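Local coordinates for protein geranyltranstransferase (PDB 4F62) that probably joins isoprenoid diphosphates into longer chains, as expected of a putative farnesyl-diphosphate synthase of the polyprenyl synthetase family, at residues F8-L20 with K46-Q58. Residues are numbered along the deposited sequence; the frame is centred on the assembly and turned at random.
Sequences FSTYTQSRVDQYL and KRIRPMLTYASAQ
Thr12 and Met51 mark the closest backbone approach, where the segments 8-20 and 48-58 of helices 5-23 and 48-60 cross at 106°, their axes 9.2 Å apart. Tyr54 reaches across this crossing: its ring carbon CD2 lies 3.6 Å from Thr12 CB, and its CE1 lies 3.7 Å from Arg15 NE. Phe8, its CG anti to the backbone N (chi1 -174°), points its ring edge at the second helix, with CZ 3.6 Å from Ala55 N, while Thr12 CG2, from the same helix as Phe8, sits over one ring face toward its rim. Val16 CG1 packs 3.9 Å from Pro50 CB. At the N-cap, Arg47 holds Asp17 side-on in a salt bridge: OD1 alone takes both N-H groups, NE on its syn side at 2.8 Å and NH2 from above the carboxylate plane at 2.9 Å, the two planes standing 83° apart. Gln13 NE2 donates a hydrogen bond to Lys46 O at 2.8 Å, approaching from above the carbonyl plane. This packing joins the N-terminal helix to the all-helical isoprenoid synthase fold. Helix 65-86 ties both partners together, since Asp68 forms a salt bridge with Arg15 and a hydrogen bond with Tyr54 OH, and Glu75 pairs with Arg47; helices 170-194 and 281-291 also pack against helix 48-60.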
loop_
_atom_site.group_PDB
_atom_site.type_symbol
_atom_site.label_atom_id
_atom_site.label_comp_id
_atom_site.label_asym_id
_atom_site.label_seq_id
_atom_site.Cartn_x
_atom_site.Cartn_y
_atom_site.Cartn_z
ATOM N N PHE A 8 28.045 11.802 4.629
ATOM C CA PHE A 8 26.603 11.888 4.708
ATOM C C PHE A 8 25.943 10.652 4.109
ATOM O O PHE A 8 24.926 10.168 4.620
ATOM C CB PHE A 8 26.104 13.149 4.002
ATOM C CG PHE A 8 24.630 13.384 4.167
ATOM C CD1 PHE A 8 24.140 14.034 5.293
ATOM C CD2 PHE A 8 23.730 12.942 3.209
ATOM C CE1 PHE A 8 22.765 14.246 5.452
ATOM C CE2 PHE A 8 22.355 13.157 3.360
ATOM C CZ PHE A 8 21.878 13.806 4.488
ATOM N N SER A 9 26.503 10.139 3.017
ATOM C CA SER A 9 25.928 8.940 2.400
ATOM C C SER A 9 26.135 7.725 3.313
ATOM O O SER A 9 25.233 6.918 3.506
ATOM C CB SER A 9 26.537 8.682 1.003
ATOM O OG SER A 9 27.910 8.376 1.105
ATOM N N THR A 10 27.330 7.599 3.869
ATOM C CA THR A 10 27.594 6.538 4.835
ATOM C C THR A 10 26.624 6.621 6.027
ATOM O O THR A 10 26.001 5.627 6.404
ATOM C CB THR A 10 29.043 6.604 5.332
ATOM O OG1 THR A 10 29.930 6.436 4.222
ATOM C CG2 THR A 10 29.322 5.513 6.372
ATOM N N TYR A 11 26.480 7.812 6.600
ATOM C CA TYR A 11 25.582 8.001 7.748
ATOM C C TYR A 11 24.136 7.597 7.443
ATOM O O TYR A 11 23.529 6.802 8.182
ATOM C CB TYR A 11 25.647 9.453 8.261
ATOM C CG TYR A 11 24.665 9.745 9.386
ATOM C CD1 TYR A 11 24.971 9.431 10.708
ATOM C CD2 TYR A 11 23.439 10.332 9.121
ATOM C CE1 TYR A 11 24.061 9.696 11.737
ATOM C CE2 TYR A 11 22.523 10.592 10.133
ATOM C CZ TYR A 11 22.839 10.276 11.436
ATOM O OH TYR A 11 21.924 10.534 12.429
ATOM N N THR A 12 23.579 8.143 6.362
ATOM C CA THR A 12 22.172 7.906 6.049
ATOM C C THR A 12 21.883 6.481 5.573
ATOM O O THR A 12 20.825 5.923 5.869
ATOM C CB THR A 12 21.634 8.930 5.021
ATOM O OG1 THR A 12 22.447 8.888 3.852
ATOM C CG2 THR A 12 21.709 10.329 5.597
ATOM N N GLN A 13 22.798 5.912 4.799
ATOM C CA GLN A 13 22.658 4.521 4.381
ATOM C C GLN A 13 22.661 3.576 5.593
ATOM O O GLN A 13 21.796 2.719 5.700
ATOM C CB GLN A 13 23.756 4.147 3.365
ATOM C CG GLN A 13 23.509 4.750 1.966
ATOM C CD GLN A 13 24.748 4.765 1.060
ATOM O OE1 GLN A 13 25.861 4.407 1.476
ATOM N NE2 GLN A 13 24.553 5.194 -0.187
ATOM N N SER A 14 23.640 3.733 6.489
ATOM C CA SER A 14 23.671 2.956 7.729
ATOM C C SER A 14 22.387 3.187 8.525
ATOM O O SER A 14 21.769 2.246 9.030
ATOM C CB SER A 14 24.873 3.338 8.588
ATOM O OG SER A 14 26.078 3.104 7.878
ATOM N N ARG A 15 21.979 4.446 8.619
ATOM C CA ARG A 15 20.810 4.789 9.411
ATOM C C ARG A 15 19.528 4.157 8.858
ATOM O O ARG A 15 18.771 3.523 9.611
ATOM C CB ARG A 15 20.662 6.315 9.559
ATOM C CG ARG A 15 19.521 6.720 10.487
ATOM C CD ARG A 15 19.491 8.205 10.817
ATOM N NE ARG A 15 18.266 8.523 11.552
ATOM C CZ ARG A 15 18.179 9.406 12.541
ATOM N NH1 ARG A 15 19.248 10.087 12.920
ATOM N NH2 ARG A 15 17.014 9.602 13.153
ATOM N N VAL A 16 19.267 4.302 7.558
ATOM C CA VAL A 16 18.018 3.742 7.029
ATOM C C VAL A 16 18.045 2.209 7.013
ATOM O O VAL A 16 17.017 1.566 7.232
ATOM C CB VAL A 16 17.599 4.348 5.653
ATOM C CG1 VAL A 16 18.497 3.844 4.516
ATOM C CG2 VAL A 16 16.126 4.042 5.351
ATOM N N ASP A 17 19.219 1.628 6.775
ATOM C CA ASP A 17 19.352 0.176 6.741
ATOM C C ASP A 17 19.074 -0.479 8.099
ATOM O O ASP A 17 18.323 -1.448 8.180
ATOM C CB ASP A 17 20.735 -0.235 6.229
ATOM C CG ASP A 17 20.894 -0.009 4.726
ATOM O OD1 ASP A 17 19.906 0.395 4.071
ATOM O OD2 ASP A 17 22.005 -0.248 4.209
ATOM N N GLN A 18 19.698 0.039 9.153
ATOM C CA GLN A 18 19.422 -0.437 10.508
ATOM C C GLN A 18 17.948 -0.271 10.875
ATOM O O GLN A 18 17.354 -1.146 11.503
ATOM C CB GLN A 18 20.276 0.307 11.534
ATOM C CG GLN A 18 21.675 -0.231 11.709
ATOM C CD GLN A 18 22.464 0.581 12.722
ATOM O OE1 GLN A 18 22.441 0.291 13.922
ATOM N NE2 GLN A 18 23.149 1.621 12.246
ATOM N N TYR A 19 17.361 0.857 10.496
ATOM C CA TYR A 19 15.979 1.139 10.858
ATOM C C TYR A 19 15.016 0.197 10.132
ATOM O O TYR A 19 14.090 -0.336 10.732
ATOM C CB TYR A 19 15.649 2.596 10.535
ATOM C CG TYR A 19 14.257 3.032 10.918
ATOM C CD1 TYR A 19 13.972 3.447 12.214
ATOM C CD2 TYR A 19 13.234 3.058 9.978
ATOM C CE1 TYR A 19 12.701 3.867 12.562
ATOM C CE2 TYR A 19 11.957 3.464 10.318
ATOM C CZ TYR A 19 11.693 3.868 11.602
ATOM O OH TYR A 19 10.423 4.282 11.945
ATOM N N LEU A 20 15.239 -0.009 8.836
ATOM C CA LEU A 20 14.448 -0.982 8.082
ATOM C C LEU A 20 14.523 -2.362 8.744
ATOM O O LEU A 20 13.495 -3.003 8.968
ATOM C CB LEU A 20 14.911 -1.058 6.618
ATOM C CG LEU A 20 14.445 0.068 5.700
ATOM C CD1 LEU A 20 15.342 0.123 4.452
ATOM C CD2 LEU A 20 12.962 -0.133 5.320
ATOM N N LYS A 46 21.648 2.250 -3.574
ATOM C CA LYS A 46 22.373 3.382 -2.977
ATOM C C LYS A 46 21.565 4.296 -2.030
ATOM O O LYS A 46 22.116 5.251 -1.463
ATOM C CB LYS A 46 23.068 4.209 -4.065
ATOM C CG LYS A 46 24.196 3.462 -4.783
ATOM C CD LYS A 46 25.174 2.834 -3.779
ATOM C CE LYS A 46 26.403 2.236 -4.461
ATOM N NZ LYS A 46 27.375 3.279 -4.909
ATOM N N ARG A 47 20.280 3.990 -1.846
ATOM C CA ARG A 47 19.408 4.735 -0.920
ATOM C C ARG A 47 19.281 6.233 -1.240
ATOM O O ARG A 47 19.233 7.074 -0.328
ATOM C CB ARG A 47 19.887 4.581 0.532
ATOM C CG ARG A 47 20.207 3.174 0.949
ATOM C CD ARG A 47 19.030 2.260 0.695
ATOM N NE ARG A 47 19.169 1.019 1.452
ATOM C CZ ARG A 47 18.561 -0.124 1.151
ATOM N NH1 ARG A 47 17.770 -0.202 0.087
ATOM N NH2 ARG A 47 18.753 -1.195 1.912
ATOM N N ILE A 48 19.241 6.560 -2.527
ATOM C CA ILE A 48 19.099 7.942 -2.975
ATOM C C ILE A 48 17.899 8.619 -2.322
ATOM O O ILE A 48 17.982 9.754 -1.845
ATOM C CB ILE A 48 18.863 7.990 -4.481
ATOM C CG1 ILE A 48 20.078 7.439 -5.222
ATOM C CG2 ILE A 48 18.541 9.395 -4.915
ATOM C CD1 ILE A 48 21.326 8.156 -4.917
ATOM N N ARG A 49 16.773 7.919 -2.296
ATOM C CA ARG A 49 15.565 8.519 -1.736
ATOM C C ARG A 49 15.650 8.741 -0.221
ATOM O O ARG A 49 15.310 9.824 0.268
ATOM C CB ARG A 49 14.314 7.742 -2.185
ATOM C CG ARG A 49 14.101 7.886 -3.708
ATOM C CD ARG A 49 13.232 6.786 -4.324
ATOM N NE ARG A 49 13.330 6.797 -5.793
ATOM C CZ ARG A 49 14.373 6.338 -6.485
ATOM N NH1 ARG A 49 15.424 5.826 -5.848
ATOM N NH2 ARG A 49 14.367 6.388 -7.812
ATOM N N PRO A 50 16.101 7.728 0.538
ATOM C CA PRO A 50 16.423 8.077 1.930
ATOM C C PRO A 50 17.409 9.249 2.083
ATOM O O PRO A 50 17.147 10.136 2.903
ATOM C CB PRO A 50 17.024 6.781 2.477
ATOM C CG PRO A 50 16.203 5.716 1.774
ATOM C CD PRO A 50 16.037 6.265 0.343
ATOM N N MET A 51 18.499 9.274 1.321
ATOM C CA MET A 51 19.449 10.382 1.435
ATOM C C MET A 51 18.790 11.753 1.234
ATOM O O MET A 51 19.027 12.675 2.006
ATOM C CB MET A 51 20.641 10.195 0.482
ATOM C CG MET A 51 21.507 9.002 0.861
ATOM S SD MET A 51 23.094 8.905 0.003
ATOM C CE MET A 51 22.531 8.576 -1.659
ATOM N N LEU A 52 17.954 11.880 0.206
ATOM C CA LEU A 52 17.221 13.122 -0.032
ATOM C C LEU A 52 16.310 13.464 1.140
ATOM O O LEU A 52 16.182 14.627 1.513
ATOM C CB LEU A 52 16.357 13.004 -1.291
ATOM C CG LEU A 52 17.100 13.025 -2.627
ATOM C CD1 LEU A 52 16.128 12.652 -3.743
ATOM C CD2 LEU A 52 17.729 14.400 -2.882
ATOM N N THR A 53 15.662 12.451 1.710
ATOM C CA THR A 53 14.742 12.665 2.828
ATOM C C THR A 53 15.473 13.228 4.041
ATOM O O THR A 53 15.045 14.224 4.644
ATOM C CB THR A 53 14.036 11.356 3.215
ATOM O OG1 THR A 53 13.474 10.768 2.034
ATOM C CG2 THR A 53 12.908 11.611 4.239
ATOM N N TYR A 54 16.588 12.603 4.401
ATOM C CA TYR A 54 17.338 13.068 5.560
ATOM C C TYR A 54 17.941 14.442 5.288
ATOM O O TYR A 54 18.033 15.265 6.203
ATOM C CB TYR A 54 18.450 12.086 5.926
ATOM C CG TYR A 54 17.962 10.784 6.517
ATOM C CD1 TYR A 54 17.307 10.755 7.748
ATOM C CD2 TYR A 54 18.178 9.576 5.861
ATOM C CE1 TYR A 54 16.863 9.554 8.302
ATOM C CE2 TYR A 54 17.741 8.367 6.410
ATOM C CZ TYR A 54 17.091 8.361 7.627
ATOM O OH TYR A 54 16.672 7.164 8.165
ATOM N N ALA A 55 18.370 14.675 4.041
ATOM C CA ALA A 55 19.010 15.953 3.673
ATOM C C ALA A 55 18.024 17.110 3.776
ATOM O O ALA A 55 18.373 18.205 4.210
ATOM C CB ALA A 55 19.596 15.891 2.250
ATOM N N SER A 56 16.784 16.864 3.373
ATOM C CA SER A 56 15.758 17.902 3.421
ATOM C C SER A 56 15.351 18.206 4.857
ATOM O O SER A 56 15.167 19.368 5.216
ATOM C CB SER A 56 14.531 17.479 2.617
ATOM O OG SER A 56 14.919 17.238 1.282
ATOM N N ALA A 57 15.209 17.164 5.674
ATOM C CA ALA A 57 14.921 17.363 7.097
ATOM C C ALA A 57 15.997 18.237 7.736
ATOM O O ALA A 57 15.695 19.150 8.502
ATOM C CB ALA A 57 14.822 16.029 7.828
ATOM N N GLN A 58 17.256 17.957 7.410
ATOM C CA GLN A 58 18.380 18.715 7.953
ATOM C C GLN A 58 18.365 20.162 7.502
ATOM O O GLN A 58 18.698 21.064 8.264
ATOM C CB GLN A 58 19.692 18.078 7.523
ATOM C CG GLN A 58 20.107 16.933 8.381
ATOM C CD GLN A 58 21.600 16.782 8.401
ATOM O OE1 GLN A 58 22.284 17.167 7.449
ATOM N NE2 GLN A 58 22.124 16.242 9.497
#